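Local coordinates for NAD-dependent deacetylase 2 (Archaeoglobus fulgidus, PDB 1S7G), which removes acetyl groups from lysines of proteins, among them the chromatin protein Alba, consuming NAD and thereby strengthening Alba's grip on DNA, at residues V97-I102 with R112-L117; S120-D125 with K159-L164; E179-C184 with P203-K208. One frame throughout, in Å; residues are numbered along the deposited sequence.

Contact 1. Residues V97-I102 with R112-L117; sequences VITQNI and RRVLEL. With NAD (nicotinamide-adenine-dinucleotide), chain L.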
# COMPACT_ATOMS: atom_id res chain seq x y z
N VAL A 97 -2.48 3.89 -5.40
CA VAL A 97 -3.83 4.04 -5.89
C VAL A 97 -4.60 2.85 -5.35
O VAL A 97 -4.20 1.71 -5.54
CB VAL A 97 -3.89 4.03 -7.43
CG1 VAL A 97 -5.31 3.87 -7.89
CG2 VAL A 97 -3.31 5.32 -7.99
N ILE A 98 -5.69 3.12 -4.64
CA ILE A 98 -6.53 2.07 -4.11
C ILE A 98 -7.80 2.14 -4.94
O ILE A 98 -8.41 3.20 -5.06
CB ILE A 98 -6.90 2.32 -2.64
CG1 ILE A 98 -5.64 2.37 -1.78
CG2 ILE A 98 -7.83 1.23 -2.15
CD1 ILE A 98 -5.89 2.83 -0.36
N THR A 99 -8.21 1.03 -5.53
CA THR A 99 -9.39 1.08 -6.36
C THR A 99 -10.33 -0.08 -6.17
O THR A 99 -9.94 -1.17 -5.74
CB THR A 99 -9.02 1.18 -7.87
OG1 THR A 99 -10.21 1.43 -8.64
CG2 THR A 99 -8.39 -0.11 -8.36
N GLN A 100 -11.59 0.18 -6.49
CA GLN A 100 -12.64 -0.81 -6.42
C GLN A 100 -12.95 -1.29 -7.83
O GLN A 100 -13.70 -2.23 -8.02
CB GLN A 100 -13.90 -0.23 -5.79
CG GLN A 100 -13.88 -0.34 -4.28
CD GLN A 100 -15.16 0.11 -3.61
OE1 GLN A 100 -15.34 -0.08 -2.41
NE2 GLN A 100 -16.05 0.73 -4.38
N ASN A 101 -12.37 -0.63 -8.83
CA ASN A 101 -12.61 -1.03 -10.21
C ASN A 101 -11.81 -2.27 -10.60
O ASN A 101 -10.74 -2.52 -10.05
CB ASN A 101 -12.28 0.12 -11.17
CG ASN A 101 -13.04 1.38 -10.83
OD1 ASN A 101 -14.17 1.31 -10.36
ND2 ASN A 101 -12.43 2.53 -11.07
N ILE A 102 -12.33 -3.03 -11.55
CA ILE A 102 -11.69 -4.25 -12.02
C ILE A 102 -11.22 -4.11 -13.47
O ILE A 102 -10.81 -5.10 -14.09
CB ILE A 102 -12.68 -5.42 -11.95
CG1 ILE A 102 -13.85 -5.16 -12.91
CG2 ILE A 102 -13.19 -5.60 -10.52
CD1 ILE A 102 -14.96 -6.20 -12.86
N ARG A 112 2.11 2.62 -11.03
CA ARG A 112 2.92 1.48 -10.65
C ARG A 112 2.40 0.76 -9.41
O ARG A 112 2.71 -0.41 -9.19
CB ARG A 112 4.38 1.89 -10.41
CG ARG A 112 5.07 2.51 -11.63
CD ARG A 112 6.55 2.12 -11.69
NE ARG A 112 7.24 2.34 -10.41
CZ ARG A 112 7.44 3.53 -9.86
NH1 ARG A 112 7.01 4.63 -10.46
NH2 ARG A 112 8.07 3.61 -8.69
N ARG A 113 1.61 1.46 -8.60
CA ARG A 113 1.07 0.83 -7.39
C ARG A 113 -0.43 0.97 -7.31
O ARG A 113 -0.96 2.03 -6.99
CB ARG A 113 1.72 1.44 -6.15
CG ARG A 113 1.28 0.79 -4.84
CD ARG A 113 2.23 1.17 -3.71
NE ARG A 113 1.82 0.66 -2.41
CZ ARG A 113 1.69 -0.63 -2.11
NH1 ARG A 113 1.32 -0.99 -0.89
NH2 ARG A 113 1.91 -1.56 -3.03
N VAL A 114 -1.11 -0.14 -7.58
CA VAL A 114 -2.56 -0.18 -7.56
C VAL A 114 -3.03 -1.35 -6.70
O VAL A 114 -2.69 -2.50 -6.96
CB VAL A 114 -3.11 -0.38 -8.99
CG1 VAL A 114 -4.61 -0.25 -8.99
CG2 VAL A 114 -2.48 0.64 -9.92
N LEU A 115 -3.80 -1.04 -5.66
CA LEU A 115 -4.33 -2.06 -4.77
C LEU A 115 -5.78 -2.29 -5.21
O LEU A 115 -6.64 -1.43 -5.01
CB LEU A 115 -4.25 -1.59 -3.31
CG LEU A 115 -2.83 -1.23 -2.85
CD1 LEU A 115 -2.85 -0.70 -1.42
CD2 LEU A 115 -1.93 -2.47 -2.93
N GLU A 116 -6.03 -3.44 -5.82
CA GLU A 116 -7.36 -3.77 -6.33
C GLU A 116 -8.21 -4.52 -5.31
O GLU A 116 -8.09 -5.73 -5.14
CB GLU A 116 -7.20 -4.57 -7.62
CG GLU A 116 -6.45 -3.78 -8.71
CD GLU A 116 -6.19 -4.59 -9.97
OE1 GLU A 116 -6.55 -4.11 -11.08
OE2 GLU A 116 -5.63 -5.70 -9.87
N LEU A 117 -9.09 -3.78 -4.63
CA LEU A 117 -9.94 -4.35 -3.59
C LEU A 117 -10.99 -5.37 -4.06
O LEU A 117 -11.44 -6.20 -3.28
CB LEU A 117 -10.62 -3.23 -2.81
CG LEU A 117 -9.65 -2.25 -2.16
CD1 LEU A 117 -10.43 -1.19 -1.41
CD2 LEU A 117 -8.73 -3.00 -1.21
PA NAD L . -20.75 3.84 -7.19
O1A NAD L . -21.39 3.66 -5.95
O2A NAD L . -21.55 3.43 -8.33
O5B NAD L . -20.28 5.32 -7.19
C5B NAD L . -19.63 6.06 -8.31
C4B NAD L . -19.70 7.55 -7.93
O4B NAD L . -19.04 8.28 -9.01
C3B NAD L . -21.16 8.18 -7.81
O3B NAD L . -21.22 8.70 -6.45
C2B NAD L . -21.29 9.26 -8.88
O2B NAD L . -21.95 10.46 -8.58
C1B NAD L . -19.80 9.45 -9.32
N9A NAD L . -19.59 9.69 -10.77
C8A NAD L . -20.24 9.32 -11.95
N7A NAD L . -19.64 9.78 -13.04
C5A NAD L . -18.55 10.47 -12.67
C6A NAD L . -17.39 11.26 -13.37
N6A NAD L . -17.28 11.40 -14.62
N1A NAD L . -16.38 11.85 -12.54
C2A NAD L . -16.35 11.81 -11.12
N3A NAD L . -17.42 11.09 -10.43
C4A NAD L . -18.49 10.43 -11.23
O3 NAD L . -19.39 3.11 -7.27
PN NAD L . -18.31 2.77 -6.23
O1N NAD L . -18.21 3.88 -5.35
O2N NAD L . -17.14 2.38 -7.05
O5D NAD L . -19.02 1.51 -5.38
C5D NAD L . -19.23 0.26 -6.09
C4D NAD L . -19.54 -0.96 -5.25
O4D NAD L . -20.44 -0.70 -4.07
C3D NAD L . -20.25 -2.07 -6.10
O3D NAD L . -19.68 -3.40 -5.82
C2D NAD L . -21.82 -1.93 -5.73
O2D NAD L . -22.62 -3.13 -5.88
C1D NAD L . -21.80 -1.30 -4.25
N1N NAD L . -22.86 -0.22 -4.01
C2N NAD L . -24.08 -0.67 -3.22
C3N NAD L . -25.12 0.27 -2.88
C7N NAD L . -26.39 -0.15 -2.13
O7N NAD L . -27.22 0.77 -1.70
N7N NAD L . -26.65 -1.49 -1.99
C4N NAD L . -24.98 1.79 -3.35
C5N NAD L . -23.75 2.25 -4.17
C6N NAD L . -22.70 1.23 -4.48
O HOH W 1 -8.55 -2.44 -11.72

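Contact 2. Residues S120-D125 with K159-L164; sequences SMDKLD and KPRVVL. With SO4 (sulfate ion), chain I.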
# COMPACT_ATOMS: atom_id res chain seq x y z
N SER A 120 -9.59 -8.14 -10.32
CA SER A 120 -9.56 -7.54 -11.64
C SER A 120 -9.69 -8.59 -12.75
O SER A 120 -9.49 -9.78 -12.52
CB SER A 120 -8.27 -6.74 -11.83
OG SER A 120 -7.16 -7.61 -11.98
N MET A 121 -10.03 -8.13 -13.95
CA MET A 121 -10.18 -8.99 -15.11
C MET A 121 -8.83 -9.22 -15.78
O MET A 121 -8.72 -9.14 -17.00
CB MET A 121 -11.16 -8.36 -16.11
CG MET A 121 -12.61 -8.36 -15.66
SD MET A 121 -13.21 -10.03 -15.36
CE MET A 121 -13.39 -10.64 -17.04
N ASP A 122 -7.80 -9.49 -14.99
CA ASP A 122 -6.48 -9.72 -15.55
C ASP A 122 -6.28 -11.17 -15.98
O ASP A 122 -5.93 -11.45 -17.13
CB ASP A 122 -5.39 -9.30 -14.54
CG ASP A 122 -5.45 -10.09 -13.22
OD1 ASP A 122 -6.49 -10.73 -12.91
OD2 ASP A 122 -4.44 -10.06 -12.48
N LYS A 123 -6.53 -12.09 -15.05
CA LYS A 123 -6.36 -13.51 -15.32
C LYS A 123 -7.55 -14.35 -14.89
O LYS A 123 -8.32 -13.96 -14.02
CB LYS A 123 -5.10 -14.01 -14.62
CG LYS A 123 -3.81 -13.33 -15.06
CD LYS A 123 -2.61 -14.03 -14.46
CE LYS A 123 -1.31 -13.40 -14.93
NZ LYS A 123 -0.13 -14.07 -14.32
N LEU A 124 -7.68 -15.52 -15.50
CA LEU A 124 -8.76 -16.44 -15.17
C LEU A 124 -8.18 -17.81 -14.86
O LEU A 124 -7.08 -18.16 -15.33
CB LEU A 124 -9.76 -16.53 -16.33
CG LEU A 124 -10.40 -15.20 -16.76
CD1 LEU A 124 -9.45 -14.45 -17.69
CD2 LEU A 124 -11.71 -15.48 -17.46
N ASP A 125 -8.92 -18.60 -14.08
CA ASP A 125 -8.46 -19.93 -13.71
C ASP A 125 -9.49 -21.01 -13.98
O ASP A 125 -10.67 -20.86 -13.67
CB ASP A 125 -8.12 -19.98 -12.21
CG ASP A 125 -7.10 -18.93 -11.80
OD1 ASP A 125 -5.93 -19.05 -12.20
OD2 ASP A 125 -7.49 -17.99 -11.07
N LYS A 159 -13.04 -19.36 -13.95
CA LYS A 159 -13.40 -18.25 -13.06
C LYS A 159 -12.43 -17.07 -13.09
O LYS A 159 -11.23 -17.22 -12.89
CB LYS A 159 -13.52 -18.77 -11.61
CG LYS A 159 -13.96 -17.71 -10.60
CD LYS A 159 -13.63 -18.14 -9.16
CE LYS A 159 -14.16 -17.15 -8.12
NZ LYS A 159 -13.63 -15.75 -8.25
N PRO A 160 -12.95 -15.86 -13.34
CA PRO A 160 -12.07 -14.68 -13.37
C PRO A 160 -11.66 -14.35 -11.93
O PRO A 160 -12.38 -14.70 -10.99
CB PRO A 160 -12.96 -13.61 -14.00
CG PRO A 160 -14.34 -13.99 -13.52
CD PRO A 160 -14.34 -15.50 -13.69
N ARG A 161 -10.53 -13.68 -11.76
CA ARG A 161 -10.06 -13.33 -10.41
C ARG A 161 -10.69 -12.06 -9.85
O ARG A 161 -9.98 -11.13 -9.46
CB ARG A 161 -8.54 -13.20 -10.39
CG ARG A 161 -7.85 -14.50 -10.69
CD ARG A 161 -6.34 -14.41 -10.49
NE ARG A 161 -5.70 -15.65 -10.94
CZ ARG A 161 -4.39 -15.85 -11.02
NH1 ARG A 161 -3.56 -14.87 -10.68
NH2 ARG A 161 -3.92 -17.01 -11.46
N VAL A 162 -12.02 -12.03 -9.80
CA VAL A 162 -12.72 -10.87 -9.24
C VAL A 162 -13.48 -11.38 -8.04
O VAL A 162 -13.78 -12.57 -7.95
CB VAL A 162 -13.71 -10.23 -10.26
CG1 VAL A 162 -12.97 -9.79 -11.51
CG2 VAL A 162 -14.81 -11.22 -10.60
N VAL A 163 -13.79 -10.49 -7.11
CA VAL A 163 -14.52 -10.88 -5.92
C VAL A 163 -16.01 -11.08 -6.22
O VAL A 163 -16.66 -10.19 -6.73
CB VAL A 163 -14.37 -9.81 -4.81
CG1 VAL A 163 -15.12 -10.25 -3.56
CG2 VAL A 163 -12.89 -9.60 -4.49
N LEU A 164 -16.52 -12.27 -5.90
CA LEU A 164 -17.94 -12.57 -6.11
C LEU A 164 -18.60 -12.62 -4.74
O LEU A 164 -17.91 -12.64 -3.71
CB LEU A 164 -18.11 -13.93 -6.79
CG LEU A 164 -17.42 -14.17 -8.13
CD1 LEU A 164 -17.67 -15.61 -8.56
CD2 LEU A 164 -17.93 -13.20 -9.16
S SO4 I . -0.19 -16.21 -11.28
O1 SO4 I . 1.28 -16.07 -11.43
O2 SO4 I . -0.75 -16.80 -12.52
O3 SO4 I . -0.49 -17.10 -10.14
O4 SO4 I . -0.78 -14.88 -11.04
O HOH W 2 -9.97 -17.41 -10.50

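Contact 3. Residues E179-C184 with P203-K208; sequences EEAKHC and PYIAKK. With ZN (zinc ion), chain G.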
# COMPACT_ATOMS: atom_id res chain seq x y z
N GLU A 179 -3.23 0.20 5.72
CA GLU A 179 -1.97 0.75 6.21
C GLU A 179 -1.71 2.04 5.43
O GLU A 179 -1.25 3.04 5.98
CB GLU A 179 -0.81 -0.22 5.99
CG GLU A 179 0.57 0.42 6.15
CD GLU A 179 0.75 1.14 7.49
OE1 GLU A 179 1.70 1.94 7.61
OE2 GLU A 179 -0.05 0.90 8.42
N GLU A 180 -2.04 2.00 4.15
CA GLU A 180 -1.85 3.14 3.28
C GLU A 180 -2.67 4.35 3.78
O GLU A 180 -2.16 5.46 3.82
CB GLU A 180 -2.28 2.75 1.86
CG GLU A 180 -1.82 3.69 0.80
CD GLU A 180 -0.33 3.97 0.90
OE1 GLU A 180 0.03 5.11 1.26
OE2 GLU A 180 0.46 3.05 0.63
N ALA A 181 -3.92 4.12 4.16
CA ALA A 181 -4.75 5.21 4.65
C ALA A 181 -4.24 5.76 5.98
O ALA A 181 -4.44 6.94 6.27
CB ALA A 181 -6.21 4.75 4.80
N LYS A 182 -3.58 4.93 6.76
CA LYS A 182 -3.07 5.34 8.07
C LYS A 182 -1.78 6.14 8.07
O LYS A 182 -1.49 6.85 9.04
CB LYS A 182 -2.89 4.12 8.99
CG LYS A 182 -4.18 3.58 9.55
CD LYS A 182 -3.91 2.52 10.62
CE LYS A 182 -5.20 1.98 11.23
NZ LYS A 182 -4.93 0.89 12.21
N HIS A 183 -0.98 6.04 7.01
CA HIS A 183 0.26 6.79 7.00
C HIS A 183 0.40 7.79 5.85
O HIS A 183 1.46 8.38 5.68
CB HIS A 183 1.46 5.83 7.03
CG HIS A 183 1.70 5.10 5.75
ND1 HIS A 183 1.93 3.74 5.70
CD2 HIS A 183 1.81 5.54 4.47
CE1 HIS A 183 2.16 3.38 4.45
NE2 HIS A 183 2.10 4.45 3.69
N CYS A 184 -0.65 7.98 5.06
CA CYS A 184 -0.58 8.94 3.97
C CYS A 184 -0.71 10.35 4.56
O CYS A 184 -1.20 10.51 5.68
CB CYS A 184 -1.70 8.69 2.95
SG CYS A 184 -3.40 9.02 3.53
N PRO A 203 -11.80 6.50 4.08
CA PRO A 203 -11.70 7.95 4.27
C PRO A 203 -11.65 8.33 5.76
O PRO A 203 -10.89 9.23 6.16
CB PRO A 203 -12.96 8.48 3.58
CG PRO A 203 -13.17 7.48 2.48
CD PRO A 203 -12.94 6.16 3.20
N TYR A 204 -12.46 7.66 6.57
CA TYR A 204 -12.51 7.91 8.02
C TYR A 204 -11.23 7.46 8.69
O TYR A 204 -10.82 8.05 9.70
CB TYR A 204 -13.71 7.20 8.65
CG TYR A 204 -15.03 7.90 8.36
CD1 TYR A 204 -15.41 9.02 9.10
CD2 TYR A 204 -15.86 7.47 7.33
CE1 TYR A 204 -16.59 9.72 8.81
CE2 TYR A 204 -17.05 8.16 7.02
CZ TYR A 204 -17.40 9.29 7.77
OH TYR A 204 -18.54 9.99 7.48
N ILE A 205 -10.61 6.42 8.15
CA ILE A 205 -9.37 5.93 8.70
C ILE A 205 -8.27 6.96 8.42
O ILE A 205 -7.52 7.32 9.32
CB ILE A 205 -8.99 4.56 8.09
CG1 ILE A 205 -9.87 3.47 8.69
CG2 ILE A 205 -7.51 4.26 8.35
CD1 ILE A 205 -9.72 2.10 8.03
N ALA A 206 -8.21 7.44 7.18
CA ALA A 206 -7.20 8.45 6.83
C ALA A 206 -7.46 9.74 7.62
O ALA A 206 -6.52 10.38 8.09
CB ALA A 206 -7.20 8.73 5.32
N LYS A 207 -8.73 10.11 7.76
CA LYS A 207 -9.09 11.31 8.50
C LYS A 207 -8.58 11.23 9.94
O LYS A 207 -7.95 12.16 10.43
CB LYS A 207 -10.61 11.49 8.50
CG LYS A 207 -11.11 12.72 9.25
CD LYS A 207 -10.77 14.00 8.50
CE LYS A 207 -11.34 15.23 9.19
NZ LYS A 207 -11.09 16.46 8.38
N LYS A 208 -8.83 10.12 10.63
CA LYS A 208 -8.36 9.97 12.01
C LYS A 208 -6.83 10.02 12.10
O LYS A 208 -6.27 10.52 13.08
CB LYS A 208 -8.86 8.66 12.63
CG LYS A 208 -8.38 8.45 14.08
CD LYS A 208 -8.62 7.04 14.59
CE LYS A 208 -9.98 6.88 15.26
NZ LYS A 208 -10.01 7.54 16.60
ZN ZN G . 2.28 4.37 1.48

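Contact 1. Residues V97-I102 with R112-L117
Val97 O is gripped twice by the neighbouring strand: Leu115 N donates to Val97 O over 2.8 Å, and the CA-H of Val114 leans on the same oxygen, with Val114 CA 3.2 Å from Val97 O. The pairing runs on through Val97 N to Arg113 O, Thr99 N to Leu115 O (almost straight, 175° at the hydrogen) and Leu117 N to Thr99 O. Here a beta-alpha-beta unit closes one edge of the parallel Rossmann-fold sheet, strand 94-99 passing through helix 105-108 into strand 114-116. Ile98 CG2 meets Leu117 CD1 at 3.6 Å beneath helix 171-183; beneath helix 105-108, Thr99 CG2 touches Val114 CG1 at 3.8 Å. Placing OG1 opposite its own backbone N (chi1 -171°) lets Thr99 accept from Asn101 N at 3.0 Å, an ST turn, and Thr22 OG1 is a second partner of this hydroxyl. With a valine here, Asn101 N would probably lose its acceptor and the turn into the NAD-binding loop its brace. Beyond that turn Gln100 NE2 reaches NAD O5D in a weak bond, while a water donates to both Asn101 O and Glu116 OE1, the oxygen that Gln107 also bonds.

Contact 2. Residues S120-D125 with K159-L164
Arg161 lays its side chain across strand 123-126 to reach Asp125, in the small three-stranded antiparallel sheet of the zinc-binding module of this sirtuin. Strand 123-126 is the middle strand, flanked by 132-134 and 158-162, and ends on Cys126, a zinc ligand. The pairing begins with Asp125 and Lys159, a hydrogen-bonded pair whose backbones bond in both directions, Lys159 N to Asp125 O at 2.8 Å being the shorter. Leu124 and Pro160 follow as a non-hydrogen-bonded pair, their side chains packed under Phe63 and Trp64 of helix 60-69. At Arg161 the chain turns a corner through an inverse gamma turn; its N still donates to Lys123 O, and its O receives Ser120 N, which comes from well above the carbonyl plane.

The arginine chain is extended from CG to NE, which carries the guanidinium out to the carboxylate of Asp125. The two planes lie 18° apart, nearly coplanar, and Arg161 NE donates to the syn lone pair of Asp125 OD2 at 2.9 Å in a salt bridge. Lys123 CB sits over the centre of the guanidinium, 4.0 Å above its plane. Asp125 and, in this crystal, a sulfate, both at the edge of the guanidinium, fix its rotation: Arg161 NH1 donates to sulfate O4 at 2.8 Å, and Lys123 NZ adds weak bonds to the same anion, which probably came from the crystallisation liquor. Lys159 takes another course. Bent at its last torsion, its chain brings NZ back to the neighbouring carbonyl, Pro160 O. Met121 SD lies beside the proline ring, 3.8 Å from Pro160 CB, with Val162 CG1 as its second neighbour. A water donates to both Asp125 OD2, at 2.6 Å, and Lys159 O, at 2.7 Å.

Contact 3. Residues E179-C184 with P203-K208
Ala181 and Ala206 let two helices come so close that backbone meets backbone: Ala206 CA lies 3.2 Å from Ala181 O, a CA-H...O contact with 142° at the hydrogen. The axes of the two short helical segments approach to 7.6 Å and cross at -34°, a close approach with alanine methyls where the backbones are nearest. The methyl of Ala206 is the bump on one side. Ala206 CB settles 3.4 Å from Ala181 O, with Ala181 CB beside it and Cys184 SG a little farther off.

The second bump is Ile205. Its CG2 branch, anti to the backbone N, drops into the hollow between Ala181 and Lys182, 3.8 Å from Ala181 CB and 3.6 Å from Lys182 CG. The stem of the lysine slants across the isoleucine, using its methylenes for packing, and its extended chain takes NZ on to salt bridges with Glu48 and Asp46 of the third subunit.

Another side of helix 171-183 serves a zinc ion, distinct from the four-cysteine site. Glu180 binds it with both carboxylate oxygens and His183 through NE2 at 2.2 Å, while His17 of the same chain and His130 of the second subunit complete the site. Glu179 OE1 accepts from His183 ND1 at 2.6 Å, in the plane of the imidazole, which, with the zinc on NE2, fixes the rotation of the ring.

Below the alanine seam, Ala206 rests on Phe187 and Met213, and Cys184 on Val19. Helix 202-209 is the crossover between strands 186-190 and 212-217, a beta-alpha-beta unit; helix 171-183, which leads into 186-190, packs beside it on the Rossmann-fold sheet.

In the fold
Contacts 1 and 3 belong to the Rossmann-fold part and contact 2 to the zinc-binding module. The centres of contacts 1 and 2 are about 14 Å apart; only two residues of chain separate Leu117 from Ser120, and Ile102 O, in the NAD-binding loop, also lies 3.1 Å from Met121 N, a probable hydrogen bond. His118, the predicted proton acceptor, follows Leu117 in this junction and bonds through its backbone to Val163. Contact 3, away from the NAD and catalytic sites, sits about 16 Å from contact 1 between centres; Ile98 CD1 packs on Glu180 CB at 4.2 Å, beside the intersubunit zinc. Contacts 2 and 3 stay apart, about 17 Å between nearest atoms.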